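PDB 2BAB: putative aminooxidase from Propionibacterium acnes, which binds FAD and the conjugated fatty acid (10E,12Z)-octadeca-10,12-dienoic acid and probably acts as a flavin-dependent fatty acid isomerase. Local coordinates for residues W161-T166 and Y297-M302; F168-F173 and Y369-V374; H309-Y314 and Y328-H333. All coordinates share one frame; numbering follows the deposited sequence.

The three contacts border the bound fatty acid, and at least one residue of each touches it. Contact 1 sets the end of helix 158-162 and the turn after it against the loop following strand 295-297. Contact 2 joins the next helix, 166-170, to strand 359-373, and contact 3 pairs strands 312-315 and 325-330 of a hairpin. Those three strands and 295-297 belong to one mixed sheet. The centres of contacts 1 and 2 lie about 13 Å apart. Contact 3 is centred about 9 Å from contact 1 and about 12 Å from contact 2. Along the chain, contacts 1 and 2 interleave, whereas contact 3 falls wholly between the two halves of contact 2. Helix 166-170 and strands of the sheet thus both contribute side chains to the lipid site, near the flavin.

Contact 1: W161-T166 and Y297-M302; sequences WINPFT and YVPDNM. With ODD ((10E,12Z)-octadeca-10,12-dienoic acid), chain F.
Ile162 O, in the part of the chain that faces Met302, is gripped by two backbone amides, Phe165 N and Thr166 N. The tight turn this makes brings Ile162, Asn163 and Thr166 to bear on one long side chain. With CG anti to the carbonyl carbon (chi1 -60°) and the chain extended beyond it, Met302 passes obliquely by Ile162 and Thr166 and crosses Asn163 at about a right angle. Thr166 CG2 lies 3.8 Å from Met302 CB. Ile162 CD1 is 3.9 Å from Met302 CB, and the terminal methyl CE of Met302 ends near Asn163 OD1. Pro299 CG approaches that amide oxygen too, at 3.7 Å, while Asn163 ND2 hydrogen-bonds to a bound 1,4-butanediol. Thr166 turns its methyl to the loop, CG2 being 3.4 Å from Met302 O, and uses OG1 for a hydrogen bond to Gly171 O. The receiving loop follows strand 295-297 of the large mixed sheet in this member of the flavin-containing amine oxidoreductase family. Two successive turns, Asn301 N to Val298 O and Met302 N to Pro299 O, coil it so that Met302 faces the end of helix 158-162 and the turn after it. Tyr297, at the end of the strand, meets this turn with its ring edge: CE1 is 3.6 Å from Asn163 O, which lies in the ring plane. Its phenol points on into the lipid site, where Tyr297 OH donates to the carboxylate oxygen O1 of the fatty acid at 2.6 Å. Arg88 NE also hydrogen-bonds to this ligand, consistent with a polar anchor for the head group.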
loop_
_atom_site.group_PDB
_atom_site.type_symbol
_atom_site.label_atom_id
_atom_site.label_comp_id
_atom_site.label_asym_id
_atom_site.label_seq_id
_atom_site.Cartn_x
_atom_site.Cartn_y
_atom_site.Cartn_z
ATOM N N TRP A 161 10.347 13.904 -0.708
ATOM C CA TRP A 161 9.392 12.916 -0.172
ATOM C C TRP A 161 8.077 12.848 -0.973
ATOM O O TRP A 161 7.443 11.809 -1.000
ATOM C CB TRP A 161 9.101 13.204 1.311
ATOM C CG TRP A 161 9.865 12.305 2.252
ATOM C CD1 TRP A 161 9.409 11.155 2.818
ATOM C CD2 TRP A 161 11.218 12.456 2.688
ATOM N NE1 TRP A 161 10.384 10.581 3.585
ATOM C CE2 TRP A 161 11.512 11.355 3.521
ATOM C CE3 TRP A 161 12.213 13.412 2.457
ATOM C CZ2 TRP A 161 12.745 11.186 4.127
ATOM C CZ3 TRP A 161 13.448 13.242 3.058
ATOM C CH2 TRP A 161 13.702 12.135 3.888
ATOM N N ILE A 162 7.662 13.942 -1.615
ATOM C CA ILE A 162 6.321 13.971 -2.221
ATOM C C ILE A 162 6.169 13.011 -3.401
ATOM O O ILE A 162 5.106 12.418 -3.548
ATOM C CB ILE A 162 5.888 15.387 -2.650
ATOM C CG1 ILE A 162 4.378 15.410 -2.944
ATOM C CG2 ILE A 162 6.723 15.888 -3.823
ATOM C CD1 ILE A 162 3.762 16.810 -3.166
ATOM N N ASN A 163 7.230 12.853 -4.210
ATOM C CA ASN A 163 7.153 12.114 -5.491
ATOM C C ASN A 163 6.738 10.651 -5.343
ATOM O O ASN A 163 5.850 10.219 -6.061
ATOM C CB ASN A 163 8.457 12.211 -6.286
ATOM C CG ASN A 163 8.814 13.641 -6.640
ATOM O OD1 ASN A 163 7.941 14.455 -6.988
ATOM N ND2 ASN A 163 10.096 13.965 -6.528
ATOM N N PRO A 164 7.388 9.890 -4.440
ATOM C CA PRO A 164 6.931 8.514 -4.186
ATOM C C PRO A 164 5.819 8.386 -3.128
ATOM O O PRO A 164 5.573 7.302 -2.633
ATOM C CB PRO A 164 8.206 7.830 -3.705
ATOM C CG PRO A 164 8.915 8.903 -2.972
ATOM C CD PRO A 164 8.607 10.190 -3.663
ATOM N N PHE A 165 5.169 9.487 -2.770
ATOM C CA PHE A 165 4.092 9.431 -1.809
ATOM C C PHE A 165 2.759 9.865 -2.427
ATOM O O PHE A 165 1.865 9.039 -2.612
ATOM C CB PHE A 165 4.433 10.235 -0.548
ATOM C CG PHE A 165 3.504 9.950 0.571
ATOM C CD1 PHE A 165 3.738 8.871 1.409
ATOM C CD2 PHE A 165 2.346 10.683 0.724
ATOM C CE1 PHE A 165 2.845 8.559 2.409
ATOM C CE2 PHE A 165 1.444 10.391 1.751
ATOM C CZ PHE A 165 1.691 9.336 2.581
ATOM N N THR A 166 2.620 11.150 -2.751
ATOM C CA THR A 166 1.351 11.676 -3.272
ATOM C C THR A 166 1.015 11.074 -4.633
ATOM O O THR A 166 -0.109 10.603 -4.855
ATOM C CB THR A 166 1.374 13.228 -3.354
ATOM O OG1 THR A 166 1.622 13.763 -2.048
ATOM C CG2 THR A 166 0.058 13.778 -3.887
ATOM N N TYR A 297 6.784 11.889 -14.045
ATOM C CA TYR A 297 6.192 12.381 -12.817
ATOM C C TYR A 297 5.811 13.843 -12.996
ATOM O O TYR A 297 6.529 14.595 -13.677
ATOM C CB TYR A 297 7.205 12.331 -11.669
ATOM C CG TYR A 297 7.492 10.970 -11.085
ATOM C CD1 TYR A 297 7.044 10.642 -9.815
ATOM C CD2 TYR A 297 8.249 10.030 -11.789
ATOM C CE1 TYR A 297 7.303 9.406 -9.274
ATOM C CE2 TYR A 297 8.523 8.784 -11.246
ATOM C CZ TYR A 297 8.044 8.480 -9.983
ATOM O OH TYR A 297 8.311 7.271 -9.397
ATOM N N VAL A 298 4.710 14.262 -12.379
ATOM C CA VAL A 298 4.215 15.640 -12.562
ATOM C C VAL A 298 3.915 16.290 -11.214
ATOM O O VAL A 298 2.750 16.303 -10.766
ATOM C CB VAL A 298 2.970 15.663 -13.491
ATOM C CG1 VAL A 298 2.670 17.092 -14.003
ATOM C CG2 VAL A 298 3.154 14.684 -14.662
ATOM N N PRO A 299 4.976 16.786 -10.530
ATOM C CA PRO A 299 4.816 17.424 -9.218
ATOM C C PRO A 299 3.730 18.493 -9.174
ATOM O O PRO A 299 3.028 18.594 -8.158
ATOM C CB PRO A 299 6.201 18.009 -8.940
ATOM C CG PRO A 299 7.144 16.959 -9.612
ATOM C CD PRO A 299 6.398 16.705 -10.923
ATOM N N ASP A 300 3.598 19.252 -10.262
ATOM C CA ASP A 300 2.528 20.252 -10.413
ATOM C C ASP A 300 1.153 19.639 -10.173
ATOM O O ASP A 300 0.278 20.285 -9.605
ATOM C CB ASP A 300 2.532 20.877 -11.815
ATOM C CG ASP A 300 3.665 21.892 -12.032
ATOM O OD1 ASP A 300 4.334 22.284 -11.066
ATOM O OD2 ASP A 300 3.906 22.279 -13.198
ATOM N N ASN A 301 0.953 18.401 -10.626
ATOM C CA ASN A 301 -0.338 17.738 -10.469
ATOM C C ASN A 301 -0.498 17.023 -9.119
ATOM O O ASN A 301 -1.550 16.409 -8.883
ATOM C CB ASN A 301 -0.611 16.776 -11.654
ATOM C CG ASN A 301 -0.918 17.509 -12.955
ATOM O OD1 ASN A 301 -1.222 18.697 -12.949
ATOM N ND2 ASN A 301 -0.862 16.786 -14.085
ATOM N N MET A 302 0.525 17.093 -8.253
ATOM C CA MET A 302 0.461 16.501 -6.904
ATOM C C MET A 302 -0.111 17.472 -5.870
ATOM O O MET A 302 -0.422 17.070 -4.741
ATOM C CB MET A 302 1.844 15.999 -6.437
ATOM C CG MET A 302 2.447 14.921 -7.352
ATOM S SD MET A 302 4.114 14.465 -6.904
ATOM C CE MET A 302 4.762 13.829 -8.448
HETATM O O2 ODD F . 11.726 5.605 -12.053
HETATM C C1 ODD F . 10.553 5.622 -11.611
HETATM O O1 ODD F . 10.316 6.111 -10.492
HETATM C C2 ODD F . 9.417 5.045 -12.435
HETATM C C3 ODD F . 8.128 4.913 -11.615
HETATM C C4 ODD F . 6.940 4.369 -12.419
HETATM C C5 ODD F . 5.572 4.853 -11.905
HETATM C C6 ODD F . 5.075 3.975 -10.777
HETATM C C7 ODD F . 3.783 4.353 -10.057
HETATM C C8 ODD F . 3.869 3.768 -8.630
HETATM C C9 ODD F . 2.534 3.680 -7.912
HETATM C C10 ODD F . 2.567 3.277 -6.436
HETATM C C11 ODD F . 3.638 2.898 -5.718
HETATM C C12 ODD F . 3.437 2.544 -4.299
HETATM C C13 ODD F . 4.397 2.134 -3.445
HETATM C C14 ODD F . 5.855 1.997 -3.835
HETATM C C15 ODD F . 6.656 1.411 -2.684
HETATM C C16 ODD F . 8.144 1.152 -2.969
HETATM C C17 ODD F . 8.905 2.328 -3.586
HETATM C C18 ODD F . 9.807 3.068 -2.621
#

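Contact 2: F168-F173 and Y369-V374; sequences FGYGHF and YYFPHV. With ODD ((10E,12Z)-octadeca-10,12-dienoic acid), chain F.
Helix 166-170, widened into a pi-type turn at 168-170, brings its backbone up to strand 359-373, with the CA atoms of Tyr170 and Phe371 6.1 Å apart. The side chains of Tyr170, Tyr370 and Phe371 form a buried aromatic cluster between helix and strand. Tyr170 belongs to both ring pairs. It makes an offset stack with Tyr370, the planes inclined at 30°, and turns its edge to the face of Phe371 in a T-shaped pair at 89°, where Tyr170 CD1 is 3.7 Å from Phe371 CG. Gly169 has positive phi and no side chain, and the Tyr370 ring lies close against its backbone, with Gly169 O near the ring plane. With CG anti to the backbone N (chi1 -163°), Tyr370 reaches the helix, and its phenol donates to Phe168 O at 2.6 Å, nearly along the C=O axis. Tyr370 also touches the FAD, whereas Tyr170 OH hydrogen-bonds to Gly406 O. Phe168 serves the lipid: its ring covers the chain from C7 to the conjugated double bonds, with ligand C8 over one face, toward the rim, 3.5 Å from Phe168 CE1. Tyr170 OH comes within 3.3 Å of ligand C13, so both aromatic residues border the diene. Tyr170 O is buried without a polar partner in the model and abuts Phe371 CD2. On the strand, His373 ND1 donates to Phe371 O at 2.7 Å, the oxygen lying in the imidazole plane.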
loop_
_atom_site.group_PDB
_atom_site.type_symbol
_atom_site.label_atom_id
_atom_site.label_comp_id
_atom_site.label_asym_id
_atom_site.label_seq_id
_atom_site.Cartn_x
_atom_site.Cartn_y
_atom_site.Cartn_z
ATOM N N PHE A 168 2.026 8.382 -5.714
ATOM C CA PHE A 168 1.869 6.953 -5.472
ATOM C C PHE A 168 0.582 6.624 -4.710
ATOM O O PHE A 168 0.411 5.513 -4.196
ATOM C CB PHE A 168 3.091 6.410 -4.720
ATOM C CG PHE A 168 4.331 6.212 -5.583
ATOM C CD1 PHE A 168 4.471 6.811 -6.829
ATOM C CD2 PHE A 168 5.384 5.444 -5.099
ATOM C CE1 PHE A 168 5.640 6.600 -7.592
ATOM C CE2 PHE A 168 6.545 5.241 -5.845
ATOM C CZ PHE A 168 6.666 5.814 -7.091
ATOM N N GLY A 169 -0.324 7.588 -4.653
ATOM C CA GLY A 169 -1.680 7.356 -4.202
ATOM C C GLY A 169 -1.930 7.607 -2.732
ATOM O O GLY A 169 -3.072 7.564 -2.289
ATOM N N TYR A 170 -0.884 7.881 -1.963
ATOM C CA TYR A 170 -1.026 7.852 -0.513
ATOM C C TYR A 170 -1.607 9.143 0.087
ATOM O O TYR A 170 -1.829 9.216 1.282
ATOM C CB TYR A 170 0.297 7.494 0.137
ATOM C CG TYR A 170 0.800 6.104 -0.186
ATOM C CD1 TYR A 170 0.115 4.983 0.254
ATOM C CD2 TYR A 170 1.969 5.913 -0.920
ATOM C CE1 TYR A 170 0.579 3.704 -0.022
ATOM C CE2 TYR A 170 2.452 4.640 -1.196
ATOM C CZ TYR A 170 1.755 3.548 -0.745
ATOM O OH TYR A 170 2.214 2.305 -1.010
ATOM N N GLY A 171 -1.881 10.130 -0.749
ATOM C CA GLY A 171 -2.496 11.372 -0.318
ATOM C C GLY A 171 -1.496 12.489 -0.087
ATOM O O GLY A 171 -0.344 12.430 -0.536
ATOM N N HIS A 172 -1.962 13.515 0.624
ATOM C CA HIS A 172 -1.330 14.814 0.621
ATOM C C HIS A 172 -0.824 15.201 2.004
ATOM O O HIS A 172 -1.472 14.945 3.034
ATOM C CB HIS A 172 -2.301 15.856 0.071
ATOM C CG HIS A 172 -2.654 15.640 -1.366
ATOM N ND1 HIS A 172 -3.614 14.734 -1.779
ATOM C CD2 HIS A 172 -2.163 16.209 -2.492
ATOM C CE1 HIS A 172 -3.693 14.760 -3.099
ATOM N NE2 HIS A 172 -2.832 15.652 -3.554
ATOM N N PHE A 173 0.365 15.797 2.005
ATOM C CA PHE A 173 1.092 16.115 3.230
ATOM C C PHE A 173 0.405 17.138 4.140
ATOM O O PHE A 173 0.783 17.281 5.288
ATOM C CB PHE A 173 2.509 16.614 2.872
ATOM C CG PHE A 173 3.430 15.545 2.315
ATOM C CD1 PHE A 173 4.507 15.910 1.514
ATOM C CD2 PHE A 173 3.225 14.191 2.581
ATOM C CE1 PHE A 173 5.380 14.954 1.012
ATOM C CE2 PHE A 173 4.094 13.216 2.082
ATOM C CZ PHE A 173 5.165 13.592 1.287
ATOM N N TYR A 369 -9.423 0.616 -3.530
ATOM C CA TYR A 369 -9.483 0.896 -2.105
ATOM C C TYR A 369 -8.027 0.946 -1.683
ATOM O O TYR A 369 -7.346 -0.062 -1.670
ATOM C CB TYR A 369 -10.225 -0.215 -1.359
ATOM C CG TYR A 369 -10.240 -0.073 0.145
ATOM C CD1 TYR A 369 -11.186 0.740 0.785
ATOM C CD2 TYR A 369 -9.305 -0.747 0.932
ATOM C CE1 TYR A 369 -11.200 0.861 2.176
ATOM C CE2 TYR A 369 -9.299 -0.624 2.300
ATOM C CZ TYR A 369 -10.246 0.179 2.924
ATOM O OH TYR A 369 -10.218 0.264 4.288
ATOM N N TYR A 370 -7.545 2.133 -1.355
ATOM C CA TYR A 370 -6.110 2.332 -1.230
ATOM C C TYR A 370 -5.778 2.995 0.099
ATOM O O TYR A 370 -6.497 3.872 0.542
ATOM C CB TYR A 370 -5.631 3.180 -2.417
ATOM C CG TYR A 370 -4.150 3.144 -2.644
ATOM C CD1 TYR A 370 -3.530 2.000 -3.140
ATOM C CD2 TYR A 370 -3.359 4.261 -2.391
ATOM C CE1 TYR A 370 -2.166 1.968 -3.362
ATOM C CE2 TYR A 370 -2.002 4.232 -2.600
ATOM C CZ TYR A 370 -1.404 3.085 -3.095
ATOM O OH TYR A 370 -0.050 3.068 -3.309
ATOM N N PHE A 371 -4.696 2.541 0.727
ATOM C CA PHE A 371 -4.133 3.202 1.901
ATOM C C PHE A 371 -5.169 3.543 2.982
ATOM O O PHE A 371 -5.431 4.723 3.276
ATOM C CB PHE A 371 -3.363 4.470 1.486
ATOM C CG PHE A 371 -2.697 5.186 2.634
ATOM C CD1 PHE A 371 -2.058 4.479 3.639
ATOM C CD2 PHE A 371 -2.717 6.564 2.710
ATOM C CE1 PHE A 371 -1.448 5.139 4.700
ATOM C CE2 PHE A 371 -2.093 7.234 3.753
ATOM C CZ PHE A 371 -1.462 6.525 4.748
ATOM N N PRO A 372 -5.737 2.505 3.602
ATOM C CA PRO A 372 -6.543 2.781 4.773
ATOM C C PRO A 372 -5.669 3.400 5.856
ATOM O O PRO A 372 -4.543 2.935 6.111
ATOM C CB PRO A 372 -7.015 1.392 5.218
ATOM C CG PRO A 372 -6.058 0.451 4.640
ATOM C CD PRO A 372 -5.652 1.065 3.328
ATOM N N HIS A 373 -6.190 4.441 6.485
ATOM C CA HIS A 373 -5.503 5.058 7.605
ATOM C C HIS A 373 -6.508 5.829 8.479
ATOM O O HIS A 373 -7.725 5.813 8.225
ATOM C CB HIS A 373 -4.388 5.973 7.078
ATOM C CG HIS A 373 -4.880 7.094 6.225
ATOM N ND1 HIS A 373 -5.316 6.912 4.928
ATOM C CD2 HIS A 373 -5.000 8.419 6.480
ATOM C CE1 HIS A 373 -5.692 8.074 4.426
ATOM N NE2 HIS A 373 -5.504 9.005 5.345
ATOM N N VAL A 374 -5.990 6.501 9.498
ATOM C CA VAL A 374 -6.793 7.473 10.271
ATOM C C VAL A 374 -6.211 8.907 10.237
ATOM O O VAL A 374 -5.018 9.104 9.997
ATOM C CB VAL A 374 -6.986 6.993 11.739
ATOM C CG1 VAL A 374 -7.658 5.599 11.757
ATOM C CG2 VAL A 374 -5.672 6.974 12.498
HETATM O O2 ODD F . 11.726 5.605 -12.053
HETATM C C1 ODD F . 10.553 5.622 -11.611
HETATM O O1 ODD F . 10.316 6.111 -10.492
HETATM C C2 ODD F . 9.417 5.045 -12.435
HETATM C C3 ODD F . 8.128 4.913 -11.615
HETATM C C4 ODD F . 6.940 4.369 -12.419
HETATM C C5 ODD F . 5.572 4.853 -11.905
HETATM C C6 ODD F . 5.075 3.975 -10.777
HETATM C C7 ODD F . 3.783 4.353 -10.057
HETATM C C8 ODD F . 3.869 3.768 -8.630
HETATM C C9 ODD F . 2.534 3.680 -7.912
HETATM C C10 ODD F . 2.567 3.277 -6.436
HETATM C C11 ODD F . 3.638 2.898 -5.718
HETATM C C12 ODD F . 3.437 2.544 -4.299
HETATM C C13 ODD F . 4.397 2.134 -3.445
HETATM C C14 ODD F . 5.855 1.997 -3.835
HETATM C C15 ODD F . 6.656 1.411 -2.684
HETATM C C16 ODD F . 8.144 1.152 -2.969
HETATM C C17 ODD F . 8.905 2.328 -3.586
HETATM C C18 ODD F . 9.807 3.068 -2.621
#

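Contact 3: H309-Y314 and Y328-H333; sequences HVMVYY and YLLRNH. With ODD ((10E,12Z)-octadeca-10,12-dienoic acid), chain F.
Tyr328 and Tyr314 lie side by side and point the same way across a beta hairpin, the antiparallel pair of strands 312-315 and 325-330. Tyr314 meets the edge of the Tyr328 ring with its CB, 3.9 Å from Tyr328 CE2. Each hydroxyl is held nearby, Tyr328 OH by Thr326 OG1 and Tyr314 OH by Arg316 NH1, which should limit ring movement. Val312 stands on the same face of the sheet as Tyr328, and its two methyls have separate tasks. CG1, set between the backbone N and the carbonyl carbon (chi1 63°), packs 3.6 Å from Tyr328 CB; CG2 turns to the fatty acid and comes 3.6 Å from ligand C5. The lipid then passes over one face of the Tyr328 ring, toward its rim, at C7, while Tyr314 CD1 is 3.8 Å from ligand C4. These three side chains therefore flank the carboxylate half of the ligand, at C4, C5 and C7. Further along, Met311 crosses Leu330 obliquely: a bend at chi3 (-68°) swings CE to within 3.9 Å of Leu330 CG. The backbones are joined by a nearly straight bond from Met311 N to Tyr328 O, 3.0 Å, and by a more bent one from Tyr328 N to Val312 O. Where the strands part, a water takes over the pairing, donating to His309 O at 2.7 Å and accepting from Leu330 N at 3.1 Å.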
loop_
_atom_site.group_PDB
_atom_site.type_symbol
_atom_site.label_atom_id
_atom_site.label_comp_id
_atom_site.label_asym_id
_atom_site.label_seq_id
_atom_site.Cartn_x
_atom_site.Cartn_y
_atom_site.Cartn_z
ATOM N N HIS A 309 -5.936 15.000 -11.624
ATOM C CA HIS A 309 -4.986 15.002 -12.736
ATOM C C HIS A 309 -3.952 13.876 -12.608
ATOM O O HIS A 309 -3.663 13.386 -11.514
ATOM C CB HIS A 309 -4.253 16.347 -12.820
ATOM C CG HIS A 309 -5.065 17.436 -13.441
ATOM N ND1 HIS A 309 -5.308 17.497 -14.797
ATOM C CD2 HIS A 309 -5.722 18.486 -12.892
ATOM C CE1 HIS A 309 -6.064 18.549 -15.057
ATOM N NE2 HIS A 309 -6.330 19.163 -13.919
ATOM N N VAL A 310 -3.377 13.491 -13.744
ATOM C CA VAL A 310 -2.379 12.436 -13.781
ATOM C C VAL A 310 -1.112 12.949 -13.089
ATOM O O VAL A 310 -0.601 14.007 -13.433
ATOM C CB VAL A 310 -2.077 12.005 -15.239
ATOM C CG1 VAL A 310 -0.928 10.985 -15.281
ATOM C CG2 VAL A 310 -3.346 11.450 -15.908
ATOM N N MET A 311 -0.635 12.195 -12.104
ATOM C CA MET A 311 0.536 12.572 -11.320
ATOM C C MET A 311 1.803 11.830 -11.753
ATOM O O MET A 311 2.936 12.290 -11.524
ATOM C CB MET A 311 0.238 12.301 -9.854
ATOM C CG MET A 311 -0.953 13.105 -9.352
ATOM S SD MET A 311 -1.233 12.842 -7.598
ATOM C CE MET A 311 -1.775 11.116 -7.607
ATOM N N VAL A 312 1.607 10.664 -12.359
ATOM C CA VAL A 312 2.710 9.813 -12.764
ATOM C C VAL A 312 2.139 8.819 -13.788
ATOM O O VAL A 312 0.940 8.524 -13.769
ATOM C CB VAL A 312 3.362 9.097 -11.534
ATOM C CG1 VAL A 312 2.357 8.165 -10.856
ATOM C CG2 VAL A 312 4.640 8.344 -11.939
ATOM N N TYR A 313 2.981 8.371 -14.717
ATOM C CA TYR A 313 2.620 7.256 -15.610
ATOM C C TYR A 313 3.829 6.346 -15.776
ATOM O O TYR A 313 4.972 6.804 -15.670
ATOM C CB TYR A 313 2.058 7.751 -16.957
ATOM C CG TYR A 313 2.978 8.689 -17.717
ATOM C CD1 TYR A 313 3.988 8.190 -18.531
ATOM C CD2 TYR A 313 2.825 10.086 -17.626
ATOM C CE1 TYR A 313 4.835 9.043 -19.222
ATOM C CE2 TYR A 313 3.673 10.954 -18.309
ATOM C CZ TYR A 313 4.666 10.432 -19.103
ATOM O OH TYR A 313 5.508 11.269 -19.777
ATOM N N TYR A 314 3.559 5.072 -16.051
ATOM C CA TYR A 314 4.551 3.998 -15.930
ATOM C C TYR A 314 4.911 3.426 -17.291
ATOM O O TYR A 314 4.117 2.740 -17.924
ATOM C CB TYR A 314 4.004 2.913 -14.991
ATOM C CG TYR A 314 4.847 1.653 -14.786
ATOM C CD1 TYR A 314 6.237 1.651 -14.978
ATOM C CD2 TYR A 314 4.247 0.465 -14.370
ATOM C CE1 TYR A 314 6.995 0.491 -14.783
ATOM C CE2 TYR A 314 5.004 -0.710 -14.168
ATOM C CZ TYR A 314 6.371 -0.689 -14.396
ATOM O OH TYR A 314 7.137 -1.812 -14.210
ATOM N N TYR A 328 -1.783 7.194 -13.274
ATOM C CA TYR A 328 -2.153 7.223 -11.847
ATOM C C TYR A 328 -2.685 8.595 -11.418
ATOM O O TYR A 328 -2.056 9.632 -11.683
ATOM C CB TYR A 328 -0.943 6.842 -10.964
ATOM C CG TYR A 328 -0.389 5.510 -11.349
ATOM C CD1 TYR A 328 -0.766 4.358 -10.684
ATOM C CD2 TYR A 328 0.462 5.380 -12.448
ATOM C CE1 TYR A 328 -0.274 3.118 -11.079
ATOM C CE2 TYR A 328 0.928 4.143 -12.853
ATOM C CZ TYR A 328 0.576 3.021 -12.162
ATOM O OH TYR A 328 1.045 1.791 -12.588
ATOM N N LEU A 329 -3.830 8.586 -10.743
ATOM C CA LEU A 329 -4.434 9.821 -10.234
ATOM C C LEU A 329 -5.234 9.514 -8.972
ATOM O O LEU A 329 -5.594 8.368 -8.731
ATOM C CB LEU A 329 -5.302 10.501 -11.306
ATOM C CG LEU A 329 -6.520 9.740 -11.850
ATOM C CD1 LEU A 329 -7.744 9.942 -10.959
ATOM C CD2 LEU A 329 -6.831 10.174 -13.315
ATOM N N LEU A 330 -5.449 10.545 -8.158
ATOM C CA LEU A 330 -6.274 10.464 -6.936
ATOM C C LEU A 330 -7.605 11.187 -7.142
ATOM O O LEU A 330 -7.652 12.253 -7.737
ATOM C CB LEU A 330 -5.536 11.094 -5.750
ATOM C CG LEU A 330 -4.559 10.182 -5.017
ATOM C CD1 LEU A 330 -3.715 10.962 -3.992
ATOM C CD2 LEU A 330 -5.352 9.033 -4.365
ATOM N N ARG A 331 -8.680 10.607 -6.625
ATOM C CA ARG A 331 -10.002 11.205 -6.738
ATOM C C ARG A 331 -10.521 11.878 -5.458
ATOM O O ARG A 331 -11.597 12.463 -5.479
ATOM C CB ARG A 331 -11.003 10.142 -7.201
ATOM C CG ARG A 331 -10.628 9.489 -8.545
ATOM C CD ARG A 331 -11.525 8.313 -8.862
ATOM N NE ARG A 331 -12.929 8.686 -8.686
ATOM C CZ ARG A 331 -13.921 7.827 -8.498
ATOM N NH1 ARG A 331 -13.688 6.523 -8.475
ATOM N NH2 ARG A 331 -15.161 8.278 -8.336
ATOM N N ASN A 332 -9.763 11.818 -4.361
ATOM C CA ASN A 332 -10.220 12.370 -3.082
ATOM C C ASN A 332 -9.160 13.153 -2.299
ATOM O O ASN A 332 -7.949 12.933 -2.420
ATOM C CB ASN A 332 -10.732 11.250 -2.176
ATOM C CG ASN A 332 -9.600 10.402 -1.624
ATOM O OD1 ASN A 332 -8.962 9.659 -2.361
ATOM N ND2 ASN A 332 -9.321 10.543 -0.329
ATOM N N HIS A 333 -9.662 14.052 -1.462
ATOM C CA HIS A 333 -8.856 14.826 -0.532
ATOM C C HIS A 333 -9.831 15.344 0.537
ATOM O O HIS A 333 -10.918 15.811 0.189
ATOM C CB HIS A 333 -8.191 15.996 -1.247
ATOM C CG HIS A 333 -7.228 16.766 -0.393
ATOM N ND1 HIS A 333 -7.633 17.602 0.628
ATOM C CD2 HIS A 333 -5.877 16.845 -0.426
ATOM C CE1 HIS A 333 -6.572 18.143 1.201
ATOM N NE2 HIS A 333 -5.494 17.704 0.575
HETATM O O2 ODD F . 11.726 5.605 -12.053
HETATM C C1 ODD F . 10.553 5.622 -11.611
HETATM O O1 ODD F . 10.316 6.111 -10.492
HETATM C C2 ODD F . 9.417 5.045 -12.435
HETATM C C3 ODD F . 8.128 4.913 -11.615
HETATM C C4 ODD F . 6.940 4.369 -12.419
HETATM C C5 ODD F . 5.572 4.853 -11.905
HETATM C C6 ODD F . 5.075 3.975 -10.777
HETATM C C7 ODD F . 3.783 4.353 -10.057
HETATM C C8 ODD F . 3.869 3.768 -8.630
HETATM C C9 ODD F . 2.534 3.680 -7.912
HETATM C C10 ODD F . 2.567 3.277 -6.436
HETATM C C11 ODD F . 3.638 2.898 -5.718
HETATM C C12 ODD F . 3.437 2.544 -4.299
HETATM C C13 ODD F . 4.397 2.134 -3.445
HETATM C C14 ODD F . 5.855 1.997 -3.835
HETATM C C15 ODD F . 6.656 1.411 -2.684
HETATM C C16 ODD F . 8.144 1.152 -2.969
HETATM C C17 ODD F . 8.905 2.328 -3.586
HETATM C C18 ODD F . 9.807 3.068 -2.621
HETATM O O HOH W 1 -4.530 13.363 -8.968
#